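PDB 4KP2: methanogen homoaconitase large subunit from Methanocaldococcus jannaschii, which catalyses, together with its small subunit, the reversible dehydration of (R)-homocitrate to cis-homoaconitate and the hydration of that intermediate to homoisocitrate. Local coordinates for residues A[132-137]-A[149-154]; A[138-143]-A[231-236]; A[188-193]-A[225-230]; A[207-212]-A[237-242]; A[320-325]-A[402-407]. All coordinates share one frame; numbering follows the deposited sequence.

Overall arrangement
Contacts 1 and 4 are parallel strand pairs of two different sheets, their centres about 12 Å apart, tied where Thr-239 OG1 lies 2.6 Å from Ala-151 O. Contact 2 joins the loops that follow 132-137 and precede 237-242, touching both pairs. Contact 3 packs two helices beside contact 4 and reaches contact 5 through Lys-190 and Asn-230. Contacts 2, 3 and 5 are the ones that come near the predicted [4Fe-4S] cluster site. Contact 5 holds Cys-323, a predicted ligand of the cluster; the side chain of His-140 in contact 2 lies about 6 Å from that of Cys-323, and that of Thr-227 in contact 3 about 8 Å.

Contact 1: residues A[132-137]-A[149-154]; sequences MFVAGG and AFATGF
Phe-133 and Phe-150 sit in register on neighbouring parallel strands and send their rings out from the same face of the sheet, side by side and pointing the same way. The planes are only 13° apart, yet neither ring lies over the other: they meet rim to rim, with Phe-133 CE1 3.4 Å from Phe-150 CD2. Both rings owe this shared direction to a first torsion that sets CG anti to the backbone N. Further along the same face, the ring of Phe-154 swings back across the first strand, where its CE2 comes to 3.6 Å from Ala-135 CB, while Phe-133 CZ reaches the edge of that ring. The other face carries smaller groups, Val-134 CB resting 3.7 Å from Ala-151 CB.

Beneath the side chains the backbones are joined by alternating bonds, as parallel strands require. Val-134 N donates to Phe-150 O and Val-134 O accepts from Thr-152 N, so one residue grips the partner strand at two points. Gly-136 repeats the pattern, and the bond from Phe-154 N to Gly-136 O is short and straight (2.7 Å, 170°).

Strand 150-153 is the outermost strand of a five-stranded parallel sheet within this chain, and strand 133-136 bonds on its other side to Leu-49 and Met-51. Helix 24-33 and strand 167-180 cover the Phe-150 ring, whereas Ala-135 and Phe-154 pack against Met-159 and Ile-162 of helix 156-165.

Contact 2: residues A[138-143]-A[231-236]; sequences DSHTCT and MAIEMG
One side-chain hydrogen bond, from His-140 NE2 to Glu-234 OE2, spans the two loops. It is short, 2.7 Å, with an angle of 153° at the hydrogen. The carboxylate oxygen sits at the edge of the imidazole, and the two planes are nearly coplanar, 16° apart. Glu-234 reaches it by a bend at chi2 (-62°) that folds the chain round toward the ring.

Apolar contacts lie beside this bond. Ile-233 CG2 approaches the ring obliquely, 3.5 Å from His-140 CD2, and also touches Ser-139 O. Farther along, Cys-142 SG rests 3.8 Å from Ala-232 CB.

Bonds within the loop 138-143 fix its shape. Asp-138 OD1 accepts from His-140 N, closing an Asx turn, and is also bonded by His-120. Thr-141 OG1 donates to Asp-138 O, and Thr-143 OG1 to His-140 O at 2.8 Å.

Residues of the 402-407 loop, Asn-405 and Arg-406, pack on the imidazole, and Arg-406 also touches Glu-234. A phenylalanine in place of His-140 would probably leave the buried Glu-234 carboxylate without its ring N-H mate and set it free to turn.

A histidine held by a carboxylate is a recurrent device for fixing the rotation of an imidazole, and here it does so about 6 Å from the side chain of Cys-323, beside the predicted cluster site.

Contact 3: residues A[188-193]-A[225-230]; sequences SAKDIV and RLTLCN
Thr-227 faces helix 189-193 and can be followed outward from its CB, which lies 4.2 Å from Ala-189 CB. From there the side chain forks. The methyl CG2, set anti to the backbone N by chi1 (-58° measured to OG1), enters the neighbouring helix between Lys-190 and Val-193: it is 4.0 Å from Lys-190 CA and 3.9 Å from Val-193 CG1. The hydroxyl OG1 instead bonds to Asp-223 O, one turn back in its own helix, its stronger partner; the single proton can be shared with Thr-324 O near the predicted cluster site.

The two helical segments run in nearly the same direction, crossing at -28° with their axes 8.9 Å apart. Helix 222-230 lies in the connection between the adjacent parallel strands 208-213 and 239-242, a beta-alpha-beta crossover, and helix 189-200, which precedes strand 208-213, packs beside it.

Leu-228 supplies the second point of contact. Its CD1 comes 3.5 Å from Ala-189 O and 3.7 Å from Val-193 CB, while Val-193 CG2 reaches over to the backbone of Leu-228. Beyond this apolar seam the Lys-190 chain curls past Thr-227, its CE 4.2 Å from Thr-227 CG2, and its NZ bonds to Asn-325 OD1 in a loop of the predicted cluster site.

Contact 4: residues A[207-212]-A[237-242]; sequences YMAIEY and GKTGVI
Ile-210 bonds twice to the parallel strand beside it, its N donating to Thr-239 O and its O accepting from Val-241 N, both at 2.6 Å, while the two short strands run 27° apart. Flanking bonds, from Lys-238 N to Met-208 O and from Tyr-212 N to Val-241 O, carry the pairing to either side.

Opposite Ile-210 stands Gly-240, and the branched side chain lies over the neighbouring backbone, with Ile-210 CG1 3.4 Å from Thr-239 O. On this same face Tyr-212 CB meets Ile-242 CG1 at 3.6 Å, the two side chains crossing at a slant. The Tyr-212 ring is further backed by its own strand, for Ile-210 CG2 lies 3.4 Å above one face, toward the rim. The other face is lined by Ala-209, whose CB is 3.7 Å from Thr-239 CG2, and by Val-241. Thr-239 turns CG2 to this contact because OG1 is anti to its backbone N (chi1 -175°), where OG1 bonds to Ala-151 O.

Strand 208-213 is held on its other side by strand 167-180, from which Arg-177 forms a salt bridge with Glu-211. Helix 24-33 covers Ala-209 and Val-241, and strand 150-153 packs on Thr-239.

Contact 5: residues A[320-325]-A[402-407]; sequences IGSCTN and STTNRN
The predicted [4Fe-4S] site of this aconitase-family domain is built on loops at the C-terminal ends of parallel strands, and here the loop after strand 317-320, which carries Cys-323, meets the loop after strand 399-402. Thr-403 is the centre of the contact. Its OG1 accepts a nearly straight bond from Gly-321 N, 3.0 Å long with an angle of 167° at the hydrogen. Chi1 of 61° points OG1 at that N-H and leaves CG2 beside Ile-320, 4.1 Å from Ile-320 CG1. Thr-403 CB meanwhile rests 3.8 Å from Asn-325 CB, so the stem and both branches of one residue each touch a different residue, Asn-325, Gly-321 and Ile-320. A valine in place of Thr-403 would probably leave the buried Gly-321 N-H without its acceptor and the start of the cysteine loop less firmly held.

Ser-322 shapes that loop from within: its OG accepts from Thr-324 N, an ST turn bracketing Cys-323. Across the contact Ser-322 CB packs on the methyl of Thr-404, 3.6 Å from Thr-404 CG2.

Lys-190, from helix 189-200, also bonds to Thr-403 O and so ties the two loops together, and Asn-230 bonds to the amide of Asn-405. That amide also lies against the methyl of Thr-324, with Asn-405 ND2 3.4 Å from Thr-324 CG2.

Contact 1: residues A[132-137]-A[149-154]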
# COMPACT_ATOMS: atom_id res chain seq x y z
N MET A 132 6.01 -28.05 19.08
CA MET A 132 6.92 -26.96 19.44
C MET A 132 6.38 -26.11 20.58
O MET A 132 5.22 -26.21 20.96
CB MET A 132 7.18 -26.05 18.24
CG MET A 132 8.34 -26.46 17.35
SD MET A 132 8.73 -25.17 16.15
CE MET A 132 10.14 -25.89 15.31
N PHE A 133 7.26 -25.28 21.14
CA PHE A 133 6.85 -24.22 22.04
C PHE A 133 7.18 -22.89 21.38
O PHE A 133 8.34 -22.47 21.36
CB PHE A 133 7.57 -24.33 23.39
CG PHE A 133 7.18 -23.27 24.37
CD1 PHE A 133 6.09 -23.45 25.21
CD2 PHE A 133 7.91 -22.10 24.47
CE1 PHE A 133 5.73 -22.48 26.12
CE2 PHE A 133 7.55 -21.12 25.38
CZ PHE A 133 6.46 -21.31 26.21
N VAL A 134 6.17 -22.24 20.82
CA VAL A 134 6.38 -21.02 20.05
C VAL A 134 6.08 -19.76 20.85
O VAL A 134 4.94 -19.52 21.25
CB VAL A 134 5.54 -21.02 18.76
CG1 VAL A 134 5.75 -19.73 17.98
CG2 VAL A 134 5.89 -22.23 17.90
N ALA A 135 7.11 -18.96 21.07
CA ALA A 135 6.96 -17.70 21.79
C ALA A 135 7.01 -16.53 20.82
O ALA A 135 7.85 -16.50 19.92
CB ALA A 135 8.05 -17.56 22.84
N GLY A 136 6.11 -15.58 20.99
CA GLY A 136 6.03 -14.45 20.08
C GLY A 136 5.70 -13.13 20.74
O GLY A 136 4.95 -13.08 21.72
N GLY A 137 6.26 -12.06 20.20
CA GLY A 137 5.97 -10.72 20.68
C GLY A 137 4.73 -10.17 20.00
O GLY A 137 4.76 -9.10 19.39
N ALA A 149 1.10 -27.19 18.32
CA ALA A 149 2.19 -26.70 19.15
C ALA A 149 1.68 -25.66 20.14
O ALA A 149 0.79 -24.87 19.82
CB ALA A 149 3.29 -26.11 18.28
N PHE A 150 2.25 -25.66 21.34
CA PHE A 150 1.87 -24.70 22.36
C PHE A 150 2.48 -23.34 22.04
O PHE A 150 3.69 -23.15 22.16
CB PHE A 150 2.31 -25.17 23.74
CG PHE A 150 1.80 -24.33 24.87
CD1 PHE A 150 0.57 -24.61 25.45
CD2 PHE A 150 2.53 -23.26 25.34
CE1 PHE A 150 0.09 -23.83 26.49
CE2 PHE A 150 2.06 -22.48 26.38
CZ PHE A 150 0.84 -22.76 26.95
N ALA A 151 1.64 -22.39 21.64
CA ALA A 151 2.11 -21.08 21.24
C ALA A 151 1.37 -19.95 21.95
O ALA A 151 0.14 -19.88 21.89
CB ALA A 151 2.00 -20.91 19.73
N THR A 152 2.12 -19.08 22.62
CA THR A 152 1.54 -17.95 23.34
C THR A 152 2.28 -16.66 23.03
O THR A 152 3.39 -16.68 22.49
CB THR A 152 1.55 -18.18 24.86
OG1 THR A 152 2.88 -18.51 25.28
CG2 THR A 152 0.61 -19.31 25.24
N GLY A 153 1.66 -15.53 23.37
CA GLY A 153 2.26 -14.23 23.13
C GLY A 153 2.85 -13.61 24.38
O GLY A 153 2.28 -13.71 25.47
N PHE A 154 4.01 -12.97 24.22
CA PHE A 154 4.70 -12.35 25.34
C PHE A 154 4.92 -10.86 25.10
O PHE A 154 4.87 -10.40 23.96
CB PHE A 154 6.04 -13.04 25.60
CG PHE A 154 5.91 -14.48 26.01
CD1 PHE A 154 5.83 -14.82 27.35
CD2 PHE A 154 5.87 -15.49 25.06
CE1 PHE A 154 5.71 -16.14 27.73
CE2 PHE A 154 5.75 -16.81 25.44
CZ PHE A 154 5.68 -17.14 26.78

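Contact 2: residues A[138-143]-A[231-236]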
# COMPACT_ATOMS: atom_id res chain seq x y z
N ASP A 138 3.64 -10.91 20.11
CA ASP A 138 2.39 -10.54 19.47
C ASP A 138 1.24 -11.22 20.20
O ASP A 138 1.36 -12.37 20.63
CB ASP A 138 2.39 -10.96 18.00
CG ASP A 138 1.21 -10.41 17.23
OD1 ASP A 138 0.16 -11.08 17.20
OD2 ASP A 138 1.33 -9.30 16.66
N SER A 139 0.13 -10.51 20.35
CA SER A 139 -1.02 -11.02 21.10
C SER A 139 -1.77 -12.12 20.36
O SER A 139 -2.74 -12.67 20.88
CB SER A 139 -1.97 -9.88 21.48
OG SER A 139 -2.42 -9.20 20.32
N HIS A 140 -1.33 -12.45 19.15
CA HIS A 140 -1.97 -13.49 18.36
C HIS A 140 -0.98 -14.57 17.93
O HIS A 140 -1.08 -15.11 16.82
CB HIS A 140 -2.66 -12.89 17.14
CG HIS A 140 -3.81 -11.99 17.48
ND1 HIS A 140 -3.65 -10.66 17.78
CD2 HIS A 140 -5.14 -12.24 17.57
CE1 HIS A 140 -4.83 -10.12 18.04
NE2 HIS A 140 -5.75 -11.06 17.92
N THR A 141 -0.04 -14.89 18.81
CA THR A 141 0.90 -15.97 18.56
C THR A 141 0.19 -17.31 18.73
O THR A 141 0.67 -18.35 18.28
CB THR A 141 2.11 -15.89 19.52
OG1 THR A 141 2.61 -14.54 19.54
CG2 THR A 141 3.22 -16.83 19.09
N CYS A 142 -0.98 -17.27 19.35
CA CYS A 142 -1.80 -18.46 19.58
C CYS A 142 -2.27 -19.11 18.27
O CYS A 142 -2.76 -20.23 18.28
CB CYS A 142 -3.02 -18.10 20.44
SG CYS A 142 -4.02 -16.74 19.79
N THR A 143 -2.10 -18.39 17.16
CA THR A 143 -2.47 -18.88 15.84
C THR A 143 -1.74 -20.18 15.50
O THR A 143 -2.29 -21.06 14.84
CB THR A 143 -2.15 -17.83 14.76
OG1 THR A 143 -2.78 -16.59 15.10
CG2 THR A 143 -2.64 -18.29 13.39
N MET A 231 -8.21 -16.63 16.91
CA MET A 231 -9.17 -15.87 17.70
C MET A 231 -9.29 -16.42 19.12
O MET A 231 -10.32 -16.28 19.76
CB MET A 231 -10.55 -15.90 17.03
CG MET A 231 -10.53 -15.55 15.55
SD MET A 231 -11.21 -13.92 15.22
CE MET A 231 -12.83 -14.07 15.96
N ALA A 232 -8.21 -17.04 19.60
CA ALA A 232 -8.21 -17.62 20.94
C ALA A 232 -8.09 -16.53 22.00
O ALA A 232 -8.74 -16.59 23.04
CB ALA A 232 -7.08 -18.63 21.07
N ILE A 233 -7.24 -15.54 21.74
CA ILE A 233 -7.02 -14.44 22.67
C ILE A 233 -8.26 -13.55 22.79
O ILE A 233 -8.48 -12.92 23.82
CB ILE A 233 -5.79 -13.60 22.26
CG1 ILE A 233 -5.48 -12.53 23.31
CG2 ILE A 233 -6.00 -12.96 20.89
CD1 ILE A 233 -5.22 -13.10 24.69
N GLU A 234 -9.07 -13.54 21.74
CA GLU A 234 -10.28 -12.72 21.72
C GLU A 234 -11.32 -13.24 22.70
O GLU A 234 -12.26 -12.54 23.05
CB GLU A 234 -10.86 -12.66 20.31
CG GLU A 234 -9.86 -12.24 19.24
CD GLU A 234 -9.31 -10.85 19.47
OE1 GLU A 234 -10.03 -10.01 20.05
OE2 GLU A 234 -8.16 -10.59 19.07
N MET A 235 -11.14 -14.48 23.13
CA MET A 235 -12.01 -15.08 24.14
C MET A 235 -11.32 -15.09 25.50
O MET A 235 -11.82 -15.68 26.46
CB MET A 235 -12.39 -16.51 23.74
CG MET A 235 -13.27 -16.58 22.51
SD MET A 235 -13.54 -18.27 21.93
CE MET A 235 -11.88 -18.71 21.43
N GLY A 236 -10.17 -14.43 25.58
CA GLY A 236 -9.40 -14.36 26.80
C GLY A 236 -8.44 -15.52 26.92
O GLY A 236 -7.62 -15.57 27.84

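Contact 3: residues A[188-193]-A[225-230]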
# COMPACT_ATOMS: atom_id res chain seq x y z
N SER A 188 -18.12 -20.29 6.80
CA SER A 188 -16.67 -20.45 6.76
C SER A 188 -16.10 -20.63 8.15
O SER A 188 -16.82 -20.58 9.15
CB SER A 188 -16.02 -19.25 6.07
OG SER A 188 -16.24 -18.06 6.82
N ALA A 189 -14.79 -20.84 8.21
CA ALA A 189 -14.09 -21.02 9.48
C ALA A 189 -14.20 -19.78 10.35
O ALA A 189 -14.22 -19.87 11.58
CB ALA A 189 -12.63 -21.38 9.24
N LYS A 190 -14.26 -18.61 9.71
CA LYS A 190 -14.45 -17.36 10.43
C LYS A 190 -15.85 -17.32 11.04
O LYS A 190 -16.02 -16.88 12.17
CB LYS A 190 -14.24 -16.16 9.49
CG LYS A 190 -14.66 -14.82 10.09
CD LYS A 190 -13.94 -14.53 11.40
CE LYS A 190 -12.47 -14.22 11.18
NZ LYS A 190 -12.28 -12.97 10.39
N ASP A 191 -16.83 -17.80 10.28
CA ASP A 191 -18.20 -17.89 10.78
C ASP A 191 -18.27 -18.86 11.95
O ASP A 191 -19.06 -18.68 12.88
CB ASP A 191 -19.15 -18.33 9.67
CG ASP A 191 -19.21 -17.36 8.52
OD1 ASP A 191 -19.91 -16.33 8.64
OD2 ASP A 191 -18.56 -17.62 7.48
N ILE A 192 -17.44 -19.90 11.89
CA ILE A 192 -17.40 -20.91 12.93
C ILE A 192 -16.75 -20.39 14.21
O ILE A 192 -17.30 -20.53 15.30
CB ILE A 192 -16.66 -22.17 12.45
CG1 ILE A 192 -17.42 -22.81 11.29
CG2 ILE A 192 -16.51 -23.17 13.59
CD1 ILE A 192 -16.65 -23.91 10.60
N VAL A 193 -15.58 -19.78 14.07
CA VAL A 193 -14.84 -19.28 15.22
C VAL A 193 -15.56 -18.10 15.88
O VAL A 193 -15.43 -17.88 17.08
CB VAL A 193 -13.38 -18.89 14.86
CG1 VAL A 193 -13.35 -17.63 14.00
CG2 VAL A 193 -12.55 -18.72 16.11
N ARG A 225 -7.98 -24.06 10.34
CA ARG A 225 -7.42 -24.30 11.67
C ARG A 225 -6.62 -23.10 12.16
O ARG A 225 -6.58 -22.82 13.37
CB ARG A 225 -6.55 -25.55 11.67
CG ARG A 225 -7.32 -26.82 11.34
CD ARG A 225 -6.43 -28.04 11.39
NE ARG A 225 -7.17 -29.26 11.09
CZ ARG A 225 -6.64 -30.48 11.08
NH1 ARG A 225 -5.36 -30.64 11.37
NH2 ARG A 225 -7.39 -31.53 10.79
N LEU A 226 -6.00 -22.38 11.24
CA LEU A 226 -5.27 -21.16 11.57
C LEU A 226 -6.22 -20.09 12.08
O LEU A 226 -5.89 -19.33 12.98
CB LEU A 226 -4.51 -20.64 10.35
CG LEU A 226 -3.00 -20.89 10.31
CD1 LEU A 226 -2.68 -22.37 10.42
CD2 LEU A 226 -2.40 -20.30 9.05
N THR A 227 -7.41 -20.04 11.50
CA THR A 227 -8.42 -19.06 11.87
C THR A 227 -8.96 -19.32 13.28
O THR A 227 -9.13 -18.39 14.07
CB THR A 227 -9.59 -19.05 10.87
OG1 THR A 227 -9.09 -18.76 9.56
CG2 THR A 227 -10.62 -17.99 11.26
N LEU A 228 -9.23 -20.58 13.57
CA LEU A 228 -9.78 -20.97 14.87
C LEU A 228 -8.82 -20.68 16.02
O LEU A 228 -9.24 -20.22 17.08
CB LEU A 228 -10.17 -22.45 14.87
CG LEU A 228 -11.66 -22.77 14.66
CD1 LEU A 228 -12.18 -22.11 13.39
CD2 LEU A 228 -11.88 -24.27 14.62
N CYS A 229 -7.54 -20.95 15.80
CA CYS A 229 -6.53 -20.74 16.83
C CYS A 229 -6.13 -19.27 16.94
O CYS A 229 -5.57 -18.85 17.95
CB CYS A 229 -5.30 -21.60 16.56
SG CYS A 229 -5.61 -23.38 16.63
N ASN A 230 -6.42 -18.50 15.90
CA ASN A 230 -6.07 -17.08 15.87
C ASN A 230 -6.94 -16.25 16.81
O ASN A 230 -6.47 -15.30 17.43
CB ASN A 230 -6.17 -16.53 14.45
CG ASN A 230 -5.73 -15.08 14.36
OD1 ASN A 230 -6.51 -14.17 14.64
ND2 ASN A 230 -4.49 -14.86 13.96

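Contact 4: residues A[207-212]-A[237-242]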
# COMPACT_ATOMS: atom_id res chain seq x y z
N TYR A 207 -6.82 -17.27 31.30
CA TYR A 207 -5.86 -18.16 31.95
C TYR A 207 -6.04 -19.62 31.52
O TYR A 207 -5.59 -20.53 32.22
CB TYR A 207 -5.95 -18.06 33.48
CG TYR A 207 -6.10 -16.66 34.01
CD1 TYR A 207 -5.07 -15.73 33.91
CD2 TYR A 207 -7.27 -16.26 34.64
CE1 TYR A 207 -5.20 -14.45 34.40
CE2 TYR A 207 -7.42 -14.98 35.14
CZ TYR A 207 -6.38 -14.08 35.02
OH TYR A 207 -6.52 -12.80 35.51
N MET A 208 -6.68 -19.83 30.38
CA MET A 208 -6.97 -21.19 29.91
C MET A 208 -6.61 -21.37 28.44
O MET A 208 -6.44 -20.40 27.71
CB MET A 208 -8.44 -21.53 30.14
CG MET A 208 -8.86 -21.53 31.60
SD MET A 208 -10.63 -21.84 31.80
CE MET A 208 -10.78 -23.42 30.95
N ALA A 209 -6.51 -22.63 28.03
CA ALA A 209 -6.17 -22.96 26.65
C ALA A 209 -7.38 -23.50 25.90
O ALA A 209 -8.23 -24.17 26.48
CB ALA A 209 -5.03 -23.97 26.61
N ILE A 210 -7.44 -23.22 24.60
CA ILE A 210 -8.55 -23.68 23.77
C ILE A 210 -8.14 -24.91 22.97
O ILE A 210 -7.13 -24.90 22.27
CB ILE A 210 -9.00 -22.59 22.79
CG1 ILE A 210 -9.12 -21.24 23.49
CG2 ILE A 210 -10.32 -22.98 22.14
CD1 ILE A 210 -10.31 -21.13 24.42
N GLU A 211 -8.94 -25.97 23.07
CA GLU A 211 -8.68 -27.19 22.32
C GLU A 211 -9.82 -27.51 21.37
O GLU A 211 -10.88 -27.97 21.79
CB GLU A 211 -8.44 -28.37 23.27
CG GLU A 211 -8.17 -29.69 22.57
CD GLU A 211 -7.79 -30.80 23.53
OE1 GLU A 211 -7.35 -30.48 24.65
OE2 GLU A 211 -7.94 -31.98 23.16
N TYR A 212 -9.60 -27.25 20.09
CA TYR A 212 -10.62 -27.52 19.08
C TYR A 212 -10.58 -28.97 18.62
O TYR A 212 -9.51 -29.53 18.39
CB TYR A 212 -10.44 -26.59 17.87
CG TYR A 212 -10.57 -25.12 18.19
CD1 TYR A 212 -11.82 -24.52 18.30
CD2 TYR A 212 -9.45 -24.33 18.36
CE1 TYR A 212 -11.94 -23.17 18.59
CE2 TYR A 212 -9.56 -22.98 18.64
CZ TYR A 212 -10.81 -22.41 18.76
OH TYR A 212 -10.91 -21.07 19.04
N GLY A 237 -8.53 -16.46 25.98
CA GLY A 237 -7.71 -17.66 26.00
C GLY A 237 -6.22 -17.39 25.96
O GLY A 237 -5.76 -16.50 25.24
N LYS A 238 -5.47 -18.17 26.72
CA LYS A 238 -4.02 -18.06 26.74
C LYS A 238 -3.46 -18.54 25.40
O LYS A 238 -2.49 -17.99 24.88
CB LYS A 238 -3.43 -18.89 27.88
CG LYS A 238 -1.95 -18.66 28.11
CD LYS A 238 -1.68 -17.22 28.51
CE LYS A 238 -0.20 -16.98 28.79
NZ LYS A 238 0.08 -15.58 29.20
N THR A 239 -4.10 -19.57 24.85
CA THR A 239 -3.72 -20.11 23.55
C THR A 239 -4.83 -21.00 23.00
O THR A 239 -5.69 -21.47 23.74
CB THR A 239 -2.42 -20.92 23.61
OG1 THR A 239 -2.03 -21.32 22.29
CG2 THR A 239 -2.59 -22.16 24.47
N GLY A 240 -4.80 -21.23 21.69
CA GLY A 240 -5.72 -22.14 21.05
C GLY A 240 -4.95 -23.20 20.29
O GLY A 240 -4.13 -22.87 19.44
N VAL A 241 -5.20 -24.46 20.60
CA VAL A 241 -4.44 -25.55 20.00
C VAL A 241 -5.33 -26.59 19.32
O VAL A 241 -6.41 -26.93 19.81
CB VAL A 241 -3.50 -26.22 21.04
CG1 VAL A 241 -4.31 -26.94 22.12
CG2 VAL A 241 -2.53 -27.18 20.37
N ILE A 242 -4.87 -27.09 18.17
CA ILE A 242 -5.58 -28.12 17.43
C ILE A 242 -4.67 -29.32 17.19
O ILE A 242 -3.52 -29.17 16.79
CB ILE A 242 -6.10 -27.59 16.08
CG1 ILE A 242 -7.20 -26.55 16.31
CG2 ILE A 242 -6.63 -28.72 15.21
CD1 ILE A 242 -7.81 -26.01 15.04

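Contact 5: residues A[320-325]-A[402-407]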
# COMPACT_ATOMS: atom_id res chain seq x y z
N ILE A 320 -10.06 -6.61 3.65
CA ILE A 320 -9.92 -8.05 3.48
C ILE A 320 -8.45 -8.45 3.44
O ILE A 320 -7.73 -8.11 2.50
CB ILE A 320 -10.59 -8.54 2.19
CG1 ILE A 320 -12.09 -8.24 2.21
CG2 ILE A 320 -10.35 -10.03 1.99
CD1 ILE A 320 -12.81 -8.68 0.95
N GLY A 321 -8.00 -9.18 4.46
CA GLY A 321 -6.66 -9.73 4.44
C GLY A 321 -5.81 -9.49 5.67
O GLY A 321 -4.86 -8.71 5.64
N SER A 322 -6.15 -10.17 6.76
CA SER A 322 -5.31 -10.15 7.96
C SER A 322 -4.74 -11.54 8.19
O SER A 322 -4.77 -12.39 7.29
CB SER A 322 -6.11 -9.69 9.17
OG SER A 322 -7.17 -10.59 9.45
N CYS A 323 -4.23 -11.78 9.39
CA CYS A 323 -3.72 -13.11 9.74
C CYS A 323 -4.86 -14.11 9.79
O CYS A 323 -4.67 -15.30 9.55
CB CYS A 323 -2.99 -13.07 11.08
SG CYS A 323 -2.39 -14.68 11.65
N THR A 324 -6.06 -13.62 10.10
CA THR A 324 -7.24 -14.46 10.20
C THR A 324 -7.72 -14.89 8.82
O THR A 324 -7.99 -16.07 8.59
CB THR A 324 -8.39 -13.72 10.91
OG1 THR A 324 -9.09 -12.91 9.97
CG2 THR A 324 -7.84 -12.85 12.03
N ASN A 325 -7.82 -13.93 7.91
CA ASN A 325 -8.34 -14.20 6.57
C ASN A 325 -7.60 -13.45 5.47
O ASN A 325 -8.18 -12.60 4.79
CB ASN A 325 -9.83 -13.87 6.50
CG ASN A 325 -10.68 -14.81 7.34
OD1 ASN A 325 -11.47 -14.37 8.17
ND2 ASN A 325 -10.51 -16.11 7.13
N SER A 402 -14.46 -5.58 8.46
CA SER A 402 -13.13 -6.16 8.33
C SER A 402 -13.10 -7.67 8.54
O SER A 402 -14.01 -8.25 9.13
CB SER A 402 -12.17 -5.49 9.32
OG SER A 402 -10.88 -6.06 9.23
N THR A 403 -12.05 -8.31 8.03
CA THR A 403 -11.84 -9.74 8.23
C THR A 403 -10.82 -9.96 9.34
O THR A 403 -10.31 -11.06 9.51
CB THR A 403 -11.34 -10.42 6.94
OG1 THR A 403 -10.10 -9.85 6.54
CG2 THR A 403 -12.36 -10.25 5.83
N THR A 404 -10.53 -8.90 10.08
CA THR A 404 -9.59 -8.97 11.20
C THR A 404 -10.22 -9.64 12.42
O THR A 404 -11.29 -10.23 12.33
CB THR A 404 -9.09 -7.57 11.61
OG1 THR A 404 -10.20 -6.68 11.75
CG2 THR A 404 -8.13 -7.02 10.56
N ASN A 405 -9.54 -9.53 13.56
CA ASN A 405 -10.00 -10.17 14.78
C ASN A 405 -10.33 -9.20 15.90
O ASN A 405 -10.93 -9.58 16.91
CB ASN A 405 -8.96 -11.19 15.26
CG ASN A 405 -7.54 -10.67 15.15
OD1 ASN A 405 -7.30 -9.47 15.27
ND2 ASN A 405 -6.60 -11.58 14.93
N ARG A 406 -9.95 -7.93 15.73
CA ARG A 406 -10.25 -6.91 16.72
C ARG A 406 -11.49 -6.10 16.34
O ARG A 406 -11.77 -5.89 15.16
CB ARG A 406 -9.05 -5.98 16.95
CG ARG A 406 -8.22 -6.34 18.16
CD ARG A 406 -7.29 -7.51 17.88
NE ARG A 406 -6.15 -7.11 17.07
CZ ARG A 406 -5.02 -6.62 17.56
NH1 ARG A 406 -4.88 -6.47 18.87
NH2 ARG A 406 -4.03 -6.27 16.75
N ASN A 407 -12.21 -5.64 17.35
CA ASN A 407 -13.49 -4.98 17.14
C ASN A 407 -13.68 -3.79 18.08
O ASN A 407 -14.73 -3.15 18.10
CB ASN A 407 -14.62 -5.99 17.34
CG ASN A 407 -15.95 -5.49 16.82
OD1 ASN A 407 -16.01 -4.56 16.02
ND2 ASN A 407 -17.04 -6.11 17.28